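Local coordinates for protein enoyl-CoA hydratase/isomerase (PDB 3LAO) that probably acts as a trimeric enoyl-CoA hydratase of the crotonase family, adding water to the double bond of a steroid-side-chain enoyl-CoA thioester, at residues Gly66-Gly72 against Val112-Thr118; Ala133-Ala139 against Gly173-Asp179. One frame throughout, in Å; residues are numbered along the deposited sequence. Where two conformers were deposited one is given.

Overall arrangement
Both contacts build onto one small sheet of the crotonase fold, in which strand 137-139 lies between strands 115-117 and 175-177. Contact 1 brings the loop after strand 59-64 alongside strand 115-117, while contact 2 adds strand 175-177 on the far side of 137-139; their centres are about 10 Å apart, and backbone bonds such as R137 N to G114 O tie them together. Contact 1 buries one phenylalanine, F69, and contact 2 a pair, F138 and F176. The chemistry differs: in contact 1 buried polar side chains such as Q113 and T70 bond to backbone carbonyls, whereas contact 2, farther from the chain's centre, adds salt bridges and a water on its more exposed side.

Contact 1: Gly66-Gly72 against Val112-Thr118; sequences GEHFTAG and VQGTCWT
In this crotonase-fold subunit, the loop 66-72 runs alongside strand 115-117, and F69 meets V112 where the preceding strand 108-112 ends. A single beta bridge, T70 with C116, marks the register: T70 N donates to T115 O, and W117 N returns a straighter bond to T70 O (2.9 Å, 167°). One step earlier F69 N reaches Q113 O at 2.8 Å. With CG anti to the backbone N (chi1 -172°), the F69 ring lays one face over the V112 side chain. V112 CG1 stands almost on the ring normal, 3.5 Å from the F69 centroid, a well-centred CH-pi contact. C116 SG approaches the same ring obliquely, 3.8 Å from F69 CD2, and also packs on F138 of the next strand. Q113 takes another route: its chain folds back at chi2 (-83°), carrying CG against E67 O and the amide toward the loop. There NE2 donates to G66 O from above the carbonyl plane, a bent bond, and has a second acceptor in A64 O, so two carbonyls hold the amide nitrogen. Farther along, H68 and T115 lie slantwise to each other, with H68 ND1 3.2 Å from T115 CB. T70 turns away from the strand; its OG1 donates to N34 O and accepts from G72 N in an ST turn. The W117 indole carries T115 CG2 over one face, offset toward the rim, while A71 O lies in the ring plane at its edge, 3.5 Å from W117 CD1.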
ATOM      1  N   GLY B  66     -26.867  18.701  -7.285  1.00 42.74           N
ATOM      2  CA  GLY B  66     -26.269  19.774  -8.064  1.00 42.23           C
ATOM      3  C   GLY B  66     -25.256  19.230  -9.041  1.00 43.91           C
ATOM      4  O   GLY B  66     -25.295  18.052  -9.380  1.00 42.93           O
ATOM      5  N   GLU B  67     -24.347  20.098  -9.484  0.57 45.66           N
ATOM      6  CA  GLU B  67     -23.359  19.765 -10.513  0.57 43.01           C
ATOM      7  C   GLU B  67     -21.989  19.553  -9.885  0.57 40.52           C
ATOM      8  O   GLU B  67     -21.035  19.178 -10.561  0.57 42.05           O
ATOM      9  CB  GLU B  67     -23.295  20.880 -11.574  0.57 43.20           C
ATOM     10  CG  GLU B  67     -24.576  21.021 -12.441  0.57 55.91           C
ATOM     11  CD  GLU B  67     -24.663  22.340 -13.233  0.57 66.24           C
ATOM     12  OE1 GLU B  67     -24.556  23.429 -12.614  0.57 71.60           O
ATOM     13  OE2 GLU B  67     -24.858  22.288 -14.470  0.57 64.63           O
ATOM     14  N   HIS B  68     -21.894  19.786  -8.584  1.00 36.13           N
ATOM     15  CA  HIS B  68     -20.604  19.776  -7.913  1.00 35.58           C
ATOM     16  C   HIS B  68     -20.580  19.021  -6.621  1.00 33.95           C
ATOM     17  O   HIS B  68     -21.331  19.314  -5.707  1.00 41.84           O
ATOM     18  CB  HIS B  68     -20.159  21.216  -7.686  1.00 41.20           C
ATOM     19  CG  HIS B  68     -19.949  21.961  -8.962  1.00 49.91           C
ATOM     20  ND1 HIS B  68     -18.854  21.742  -9.775  1.00 53.93           N
ATOM     21  CD2 HIS B  68     -20.725  22.868  -9.604  1.00 53.99           C
ATOM     22  CE1 HIS B  68     -18.954  22.505 -10.852  1.00 52.92           C
ATOM     23  NE2 HIS B  68     -20.075  23.201 -10.770  1.00 55.28           N
ATOM     24  N   PHE B  69     -19.693  18.046  -6.529  1.00 39.89           N
ATOM     25  CA  PHE B  69     -19.577  17.301  -5.293  1.00 32.85           C
ATOM     26  C   PHE B  69     -19.271  18.217  -4.096  1.00 30.08           C
ATOM     27  O   PHE B  69     -20.100  18.336  -3.194  1.00 34.84           O
ATOM     28  CB  PHE B  69     -18.574  16.170  -5.419  1.00 34.16           C
ATOM     29  CG  PHE B  69     -18.570  15.253  -4.233  1.00 31.54           C
ATOM     30  CD1 PHE B  69     -19.652  14.448  -3.980  1.00 29.26           C
ATOM     31  CD2 PHE B  69     -17.480  15.200  -3.381  1.00 28.20           C
ATOM     32  CE1 PHE B  69     -19.660  13.619  -2.879  1.00 31.07           C
ATOM     33  CE2 PHE B  69     -17.475  14.351  -2.306  1.00 25.02           C
ATOM     34  CZ  PHE B  69     -18.573  13.570  -2.050  1.00 25.52           C
ATOM     35  N   THR B  70     -18.114  18.872  -4.079  1.00 25.51           N
ATOM     36  CA  THR B  70     -17.864  19.890  -3.048  1.00 34.13           C
ATOM     37  C   THR B  70     -16.716  20.835  -3.385  1.00 42.22           C
ATOM     38  O   THR B  70     -15.691  20.404  -3.915  1.00 39.72           O
ATOM     39  CB  THR B  70     -17.600  19.294  -1.645  1.00 28.37           C
ATOM     40  OG1 THR B  70     -17.435  20.361  -0.709  1.00 32.00           O
ATOM     41  CG2 THR B  70     -16.336  18.496  -1.637  1.00 34.72           C
ATOM     42  N   ALA B  71     -16.896  22.126  -3.070  1.00 40.33           N
ATOM     43  CA  ALA B  71     -15.825  23.113  -3.236  1.00 32.87           C
ATOM     44  C   ALA B  71     -14.896  23.114  -2.033  1.00 38.47           C
ATOM     45  O   ALA B  71     -13.946  23.898  -1.979  1.00 41.37           O
ATOM     46  CB  ALA B  71     -16.385  24.510  -3.478  1.00 32.06           C
ATOM     47  N   GLY B  72     -15.148  22.219  -1.077  1.00 40.95           N
ATOM     48  CA  GLY B  72     -14.331  22.141   0.125  1.00 41.66           C
ATOM     49  C   GLY B  72     -14.973  22.857   1.313  1.00 45.12           C
ATOM     50  O   GLY B  72     -16.178  23.062   1.352  1.00 38.27           O
ATOM     51  N   VAL B 112     -19.231  10.933  -7.040  1.00 24.40           N
ATOM     52  CA  VAL B 112     -18.761  12.317  -7.187  1.00 28.35           C
ATOM     53  C   VAL B 112     -18.756  12.832  -8.632  1.00 33.65           C
ATOM     54  O   VAL B 112     -18.406  12.114  -9.570  1.00 29.21           O
ATOM     55  CB  VAL B 112     -17.315  12.489  -6.730  1.00 28.39           C
ATOM     56  CG1 VAL B 112     -17.118  12.018  -5.297  1.00 27.73           C
ATOM     57  CG2 VAL B 112     -16.472  11.735  -7.631  1.00 32.36           C
ATOM     58  N   GLN B 113     -19.050  14.116  -8.771  1.00 33.34           N
ATOM     59  CA  GLN B 113     -19.115  14.772 -10.073  1.00 38.44           C
ATOM     60  C   GLN B 113     -18.647  16.214 -10.005  1.00 37.36           C
ATOM     61  O   GLN B 113     -18.783  16.894  -8.965  1.00 30.00           O
ATOM     62  CB  GLN B 113     -20.556  14.786 -10.586  1.00 37.57           C
ATOM     63  CG  GLN B 113     -21.423  15.909  -9.987  1.00 34.09           C
ATOM     64  CD  GLN B 113     -22.005  15.572  -8.618  1.00 42.76           C
ATOM     65  OE1 GLN B 113     -21.316  15.017  -7.742  1.00 41.93           O
ATOM     66  NE2 GLN B 113     -23.281  15.945  -8.409  1.00 42.10           N
ATOM     67  N   GLY B 114     -18.147  16.690 -11.140  1.00 35.75           N
ATOM     68  CA  GLY B 114     -17.772  18.081 -11.300  1.00 34.40           C
ATOM     69  C   GLY B 114     -16.519  18.520 -10.557  1.00 45.42           C
ATOM     70  O   GLY B 114     -15.411  18.348 -11.048  1.00 60.01           O
ATOM     71  N   THR B 115     -16.730  19.105  -9.387  1.00 40.56           N
ATOM     72  CA  THR B 115     -15.692  19.736  -8.605  1.00 40.15           C
ATOM     73  C   THR B 115     -15.525  19.004  -7.284  1.00 42.28           C
ATOM     74  O   THR B 115     -16.499  18.673  -6.633  1.00 38.59           O
ATOM     75  CB  THR B 115     -16.053  21.203  -8.326  1.00 42.20           C
ATOM     76  OG1 THR B 115     -15.444  22.040  -9.304  1.00 48.23           O
ATOM     77  CG2 THR B 115     -15.568  21.627  -6.973  1.00 46.22           C
ATOM     78  N   CYS B 116     -14.277  18.758  -6.900  1.00 32.54           N
ATOM     79  CA  CYS B 116     -13.984  17.964  -5.712  1.00 31.59           C
ATOM     80  C   CYS B 116     -12.756  18.497  -4.982  1.00 36.50           C
ATOM     81  O   CYS B 116     -11.696  17.873  -4.992  1.00 43.90           O
ATOM     82  CB  CYS B 116     -13.776  16.495  -6.087  1.00 38.12           C
ATOM     83  SG  CYS B 116     -13.925  15.342  -4.702  1.00 40.01           S
ATOM     84  N   TRP B 117     -12.908  19.656  -4.348  1.00 37.17           N
ATOM     85  CA  TRP B 117     -11.773  20.371  -3.776  1.00 32.68           C
ATOM     86  C   TRP B 117     -11.416  19.823  -2.397  1.00 44.80           C
ATOM     87  O   TRP B 117     -12.294  19.431  -1.629  1.00 50.85           O
ATOM     88  CB  TRP B 117     -12.074  21.868  -3.685  1.00 50.54           C
ATOM     89  CG  TRP B 117     -12.148  22.547  -5.019  1.00 54.41           C
ATOM     90  CD1 TRP B 117     -12.784  23.718  -5.307  1.00 50.96           C
ATOM     91  CD2 TRP B 117     -11.562  22.094  -6.246  1.00 51.67           C
ATOM     92  NE1 TRP B 117     -12.632  24.023  -6.639  1.00 53.87           N
ATOM     93  CE2 TRP B 117     -11.887  23.043  -7.236  1.00 55.24           C
ATOM     94  CE3 TRP B 117     -10.797  20.980  -6.603  1.00 58.74           C
ATOM     95  CZ2 TRP B 117     -11.472  22.911  -8.560  1.00 60.05           C
ATOM     96  CZ3 TRP B 117     -10.386  20.851  -7.918  1.00 64.35           C
ATOM     97  CH2 TRP B 117     -10.724  21.811  -8.880  1.00 60.65           C
ATOM     98  N   THR B 118     -10.122  19.802  -2.092  1.00 54.44           N
ATOM     99  CA  THR B 118      -9.663  19.704  -0.712  1.00 63.59           C
ATOM    100  C   THR B 118     -10.433  18.633   0.052  1.00 58.21           C
ATOM    101  O   THR B 118     -10.064  17.458   0.035  1.00 54.34           O
ATOM    102  CB  THR B 118      -9.805  21.049   0.026  1.00 83.52           C
ATOM    103  OG1 THR B 118     -10.112  22.084  -0.917  1.00 86.97           O
ATOM    104  CG2 THR B 118      -8.515  21.397   0.752  1.00 90.31           C
TER

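Contact 2: Ala133-Ala139 against Gly173-Asp179; sequences ARGTRFA and GDEFDAD
Strands 137-139 and 175-177 run antiparallel, their short axes at 145° and 4.6 Å apart, with F138 and F176 as the hydrogen-bonded pair: F138 N to F176 O (2.8 Å) and F176 N to F138 O (2.9 Å). On the buried face, these two phenylalanines are near parallel but slid apart, so the rings barely overlap. Instead, F138 CB sits over one face of F176, 3.5 Å from its centroid. F176 CG lies between its backbone N and carbonyl carbon (chi1 48°), which folds the ring over its partner strand, while the edge of F138 meets the backbone of D177 and A178 at the start of helix 178-183. On the other face, R137 and E175 form a two-point salt bridge: NE donates to OE2 from above the carboxylate plane, and NH2 lies 2.8 Å from OE1, the two planes standing 81° apart. R134 makes a long salt bridge to D179 OD1, its stronger partner being E192. A water links G135 N with D179 OD1. The pairing thus divides its chemistry by face, aromatic carbon inward and opposite charges outward, where solvent would probably weaken the ionic attraction.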
ATOM      1  N   ALA B 133     -17.772  10.842 -12.228  1.00 42.26           N
ATOM      2  CA  ALA B 133     -18.102  11.250 -13.589  1.00 41.13           C
ATOM      3  C   ALA B 133     -16.813  11.610 -14.304  1.00 37.22           C
ATOM      4  O   ALA B 133     -15.943  12.259 -13.721  1.00 33.96           O
ATOM      5  CB  ALA B 133     -19.034  12.473 -13.548  1.00 31.51           C
ATOM      6  N   ARG B 134     -16.668  11.152 -15.539  1.00 35.61           N
ATOM      7  CA  ARG B 134     -15.584  11.607 -16.396  1.00 44.94           C
ATOM      8  C   ARG B 134     -15.537  13.129 -16.377  1.00 46.03           C
ATOM      9  O   ARG B 134     -16.580  13.790 -16.460  1.00 43.38           O
ATOM     10  CB  ARG B 134     -15.829  11.126 -17.815  1.00 52.50           C
ATOM     11  CG  ARG B 134     -14.806  11.555 -18.826  1.00 59.56           C
ATOM     12  CD  ARG B 134     -14.692  10.480 -19.904  1.00 67.27           C
ATOM     13  NE  ARG B 134     -13.922   9.334 -19.421  1.00 75.94           N
ATOM     14  CZ  ARG B 134     -14.398   8.093 -19.285  1.00 78.11           C
ATOM     15  NH1 ARG B 134     -15.666   7.813 -19.600  1.00 78.38           N
ATOM     16  NH2 ARG B 134     -13.595   7.129 -18.839  1.00 72.04           N
ATOM     17  N   GLY B 135     -14.342  13.696 -16.226  1.00 44.19           N
ATOM     18  CA  GLY B 135     -14.244  15.144 -16.196  1.00 45.04           C
ATOM     19  C   GLY B 135     -14.408  15.776 -14.824  1.00 51.89           C
ATOM     20  O   GLY B 135     -14.369  16.998 -14.691  1.00 65.04           O
ATOM     21  N   THR B 136     -14.595  14.968 -13.791  1.00 41.33           N
ATOM     22  CA  THR B 136     -14.610  15.504 -12.450  1.00 37.48           C
ATOM     23  C   THR B 136     -13.199  16.013 -12.159  1.00 40.22           C
ATOM     24  O   THR B 136     -12.223  15.429 -12.611  1.00 47.85           O
ATOM     25  CB  THR B 136     -14.995  14.413 -11.448  1.00 34.61           C
ATOM     26  OG1 THR B 136     -16.330  13.965 -11.729  1.00 27.87           O
ATOM     27  CG2 THR B 136     -14.866  14.923 -10.014  1.00 27.01           C
ATOM     28  N   ARG B 137     -13.090  17.088 -11.395  1.00 31.28           N
ATOM     29  CA  ARG B 137     -11.811  17.726 -11.159  1.00 35.71           C
ATOM     30  C   ARG B 137     -11.477  17.674  -9.695  1.00 33.83           C
ATOM     31  O   ARG B 137     -12.295  17.956  -8.873  1.00 27.18           O
ATOM     32  CB  ARG B 137     -11.862  19.202 -11.533  1.00 35.70           C
ATOM     33  CG  ARG B 137     -12.103  19.516 -13.000  1.00 39.61           C
ATOM     34  CD  ARG B 137     -12.639  20.972 -13.091  1.00 59.49           C
ATOM     35  NE  ARG B 137     -11.592  22.015 -13.114  1.00 60.55           N
ATOM     36  CZ  ARG B 137     -11.740  23.275 -12.675  1.00 59.34           C
ATOM     37  NH1 ARG B 137     -12.888  23.685 -12.130  1.00 54.74           N
ATOM     38  NH2 ARG B 137     -10.725  24.133 -12.772  1.00 56.79           N
ATOM     39  N   PHE B 138     -10.225  17.411  -9.385  1.00 35.57           N
ATOM     40  CA  PHE B 138      -9.802  17.239  -8.025  1.00 31.36           C
ATOM     41  C   PHE B 138      -8.623  18.126  -7.822  1.00 32.96           C
ATOM     42  O   PHE B 138      -7.748  18.244  -8.709  1.00 36.83           O
ATOM     43  CB  PHE B 138      -9.320  15.783  -7.831  1.00 28.37           C
ATOM     44  CG  PHE B 138     -10.399  14.744  -8.021  1.00 32.32           C
ATOM     45  CD1 PHE B 138     -10.583  14.123  -9.250  1.00 33.43           C
ATOM     46  CD2 PHE B 138     -11.236  14.382  -6.957  1.00 32.85           C
ATOM     47  CE1 PHE B 138     -11.608  13.142  -9.416  1.00 28.50           C
ATOM     48  CE2 PHE B 138     -12.275  13.389  -7.100  1.00 26.79           C
ATOM     49  CZ  PHE B 138     -12.445  12.762  -8.319  1.00 21.40           C
ATOM     50  N   ALA B 139      -8.526  18.702  -6.638  1.00 25.32           N
ATOM     51  CA  ALA B 139      -7.242  19.273  -6.295  1.00 23.32           C
ATOM     52  C   ALA B 139      -7.107  19.478  -4.811  1.00 28.92           C
ATOM     53  O   ALA B 139      -8.086  19.702  -4.118  1.00 37.39           O
ATOM     54  CB  ALA B 139      -6.998  20.620  -7.099  1.00 28.84           C
ATOM     55  N   GLY B 173      -0.580  21.161  -5.227  1.00 40.63           N
ATOM     56  CA  GLY B 173      -1.916  21.695  -5.349  1.00 40.58           C
ATOM     57  C   GLY B 173      -2.439  21.509  -6.747  1.00 39.48           C
ATOM     58  O   GLY B 173      -3.542  21.917  -7.046  1.00 47.48           O
ATOM     59  N   ASP B 174      -1.664  20.863  -7.603  1.00 38.15           N
ATOM     60  CA  ASP B 174      -2.085  20.687  -8.997  1.00 44.01           C
ATOM     61  C   ASP B 174      -3.394  19.948  -9.131  1.00 42.97           C
ATOM     62  O   ASP B 174      -3.738  19.090  -8.302  1.00 42.88           O
ATOM     63  CB  ASP B 174      -1.010  19.965  -9.816  1.00 57.43           C
ATOM     64  CG  ASP B 174       0.061  20.911 -10.322  1.00 69.46           C
ATOM     65  OD1 ASP B 174      -0.283  22.085 -10.602  1.00 77.20           O
ATOM     66  OD2 ASP B 174       1.239  20.497 -10.442  1.00 68.36           O
ATOM     67  N   GLU B 175      -4.103  20.272 -10.200  1.00 42.83           N
ATOM     68  CA  GLU B 175      -5.415  19.710 -10.495  1.00 40.95           C
ATOM     69  C   GLU B 175      -5.271  18.390 -11.262  1.00 43.10           C
ATOM     70  O   GLU B 175      -4.371  18.256 -12.099  1.00 41.49           O
ATOM     71  CB  GLU B 175      -6.196  20.689 -11.366  1.00 37.42           C
ATOM     72  CG  GLU B 175      -7.655  20.312 -11.545  1.00 46.77           C
ATOM     73  CD  GLU B 175      -8.456  21.341 -12.346  1.00 54.22           C
ATOM     74  OE1 GLU B 175      -8.730  22.439 -11.808  1.00 59.02           O
ATOM     75  OE2 GLU B 175      -8.838  21.043 -13.501  1.00 54.23           O
ATOM     76  N   PHE B 176      -6.137  17.412 -10.973  1.00 38.27           N
ATOM     77  CA  PHE B 176      -6.187  16.194 -11.782  1.00 33.11           C
ATOM     78  C   PHE B 176      -7.609  15.844 -12.057  1.00 34.97           C
ATOM     79  O   PHE B 176      -8.509  16.368 -11.399  1.00 41.28           O
ATOM     80  CB  PHE B 176      -5.469  15.015 -11.142  1.00 34.47           C
ATOM     81  CG  PHE B 176      -5.811  14.778  -9.680  1.00 35.99           C
ATOM     82  CD1 PHE B 176      -5.299  15.609  -8.693  1.00 28.59           C
ATOM     83  CD2 PHE B 176      -6.590  13.672  -9.301  1.00 34.36           C
ATOM     84  CE1 PHE B 176      -5.588  15.388  -7.372  1.00 27.03           C
ATOM     85  CE2 PHE B 176      -6.879  13.431  -7.990  1.00 34.79           C
ATOM     86  CZ  PHE B 176      -6.369  14.288  -7.014  1.00 40.92           C
ATOM     87  N   ASP B 177      -7.832  15.002 -13.058  1.00 28.08           N
ATOM     88  CA  ASP B 177      -9.194  14.631 -13.384  1.00 37.49           C
ATOM     89  C   ASP B 177      -9.484  13.186 -12.976  1.00 39.63           C
ATOM     90  O   ASP B 177      -8.618  12.493 -12.412  1.00 35.57           O
ATOM     91  CB  ASP B 177      -9.562  14.912 -14.864  1.00 47.40           C
ATOM     92  CG  ASP B 177      -8.770  14.056 -15.856  1.00 48.46           C
ATOM     93  OD1 ASP B 177      -8.004  13.183 -15.408  1.00 45.58           O
ATOM     94  OD2 ASP B 177      -8.914  14.264 -17.095  1.00 55.98           O
ATOM     95  N   ALA B 178     -10.712  12.762 -13.273  1.00 41.52           N
ATOM     96  CA  ALA B 178     -11.203  11.443 -12.934  1.00 41.53           C
ATOM     97  C   ALA B 178     -10.296  10.320 -13.454  1.00 47.88           C
ATOM     98  O   ALA B 178     -10.120   9.295 -12.781  1.00 41.77           O
ATOM     99  CB  ALA B 178     -12.593  11.269 -13.451  1.00 34.57           C
ATOM    100  N   ASP B 179      -9.711  10.497 -14.635  1.00 47.33           N
ATOM    101  CA  ASP B 179      -8.928   9.400 -15.191  1.00 48.90           C
ATOM    102  C   ASP B 179      -7.603   9.222 -14.464  1.00 43.32           C
ATOM    103  O   ASP B 179      -7.113   8.084 -14.286  1.00 45.40           O
ATOM    104  CB  ASP B 179      -8.753   9.546 -16.701  1.00 57.00           C
ATOM    105  CG  ASP B 179      -9.981   9.075 -17.462  1.00 66.06           C
ATOM    106  OD1 ASP B 179     -10.534   9.866 -18.255  1.00 75.59           O
ATOM    107  OD2 ASP B 179     -10.418   7.923 -17.243  1.00 63.14           O
TER
HETATM  108  O   HOH W   1     -11.588  12.203 -16.601  1.00 42.59           O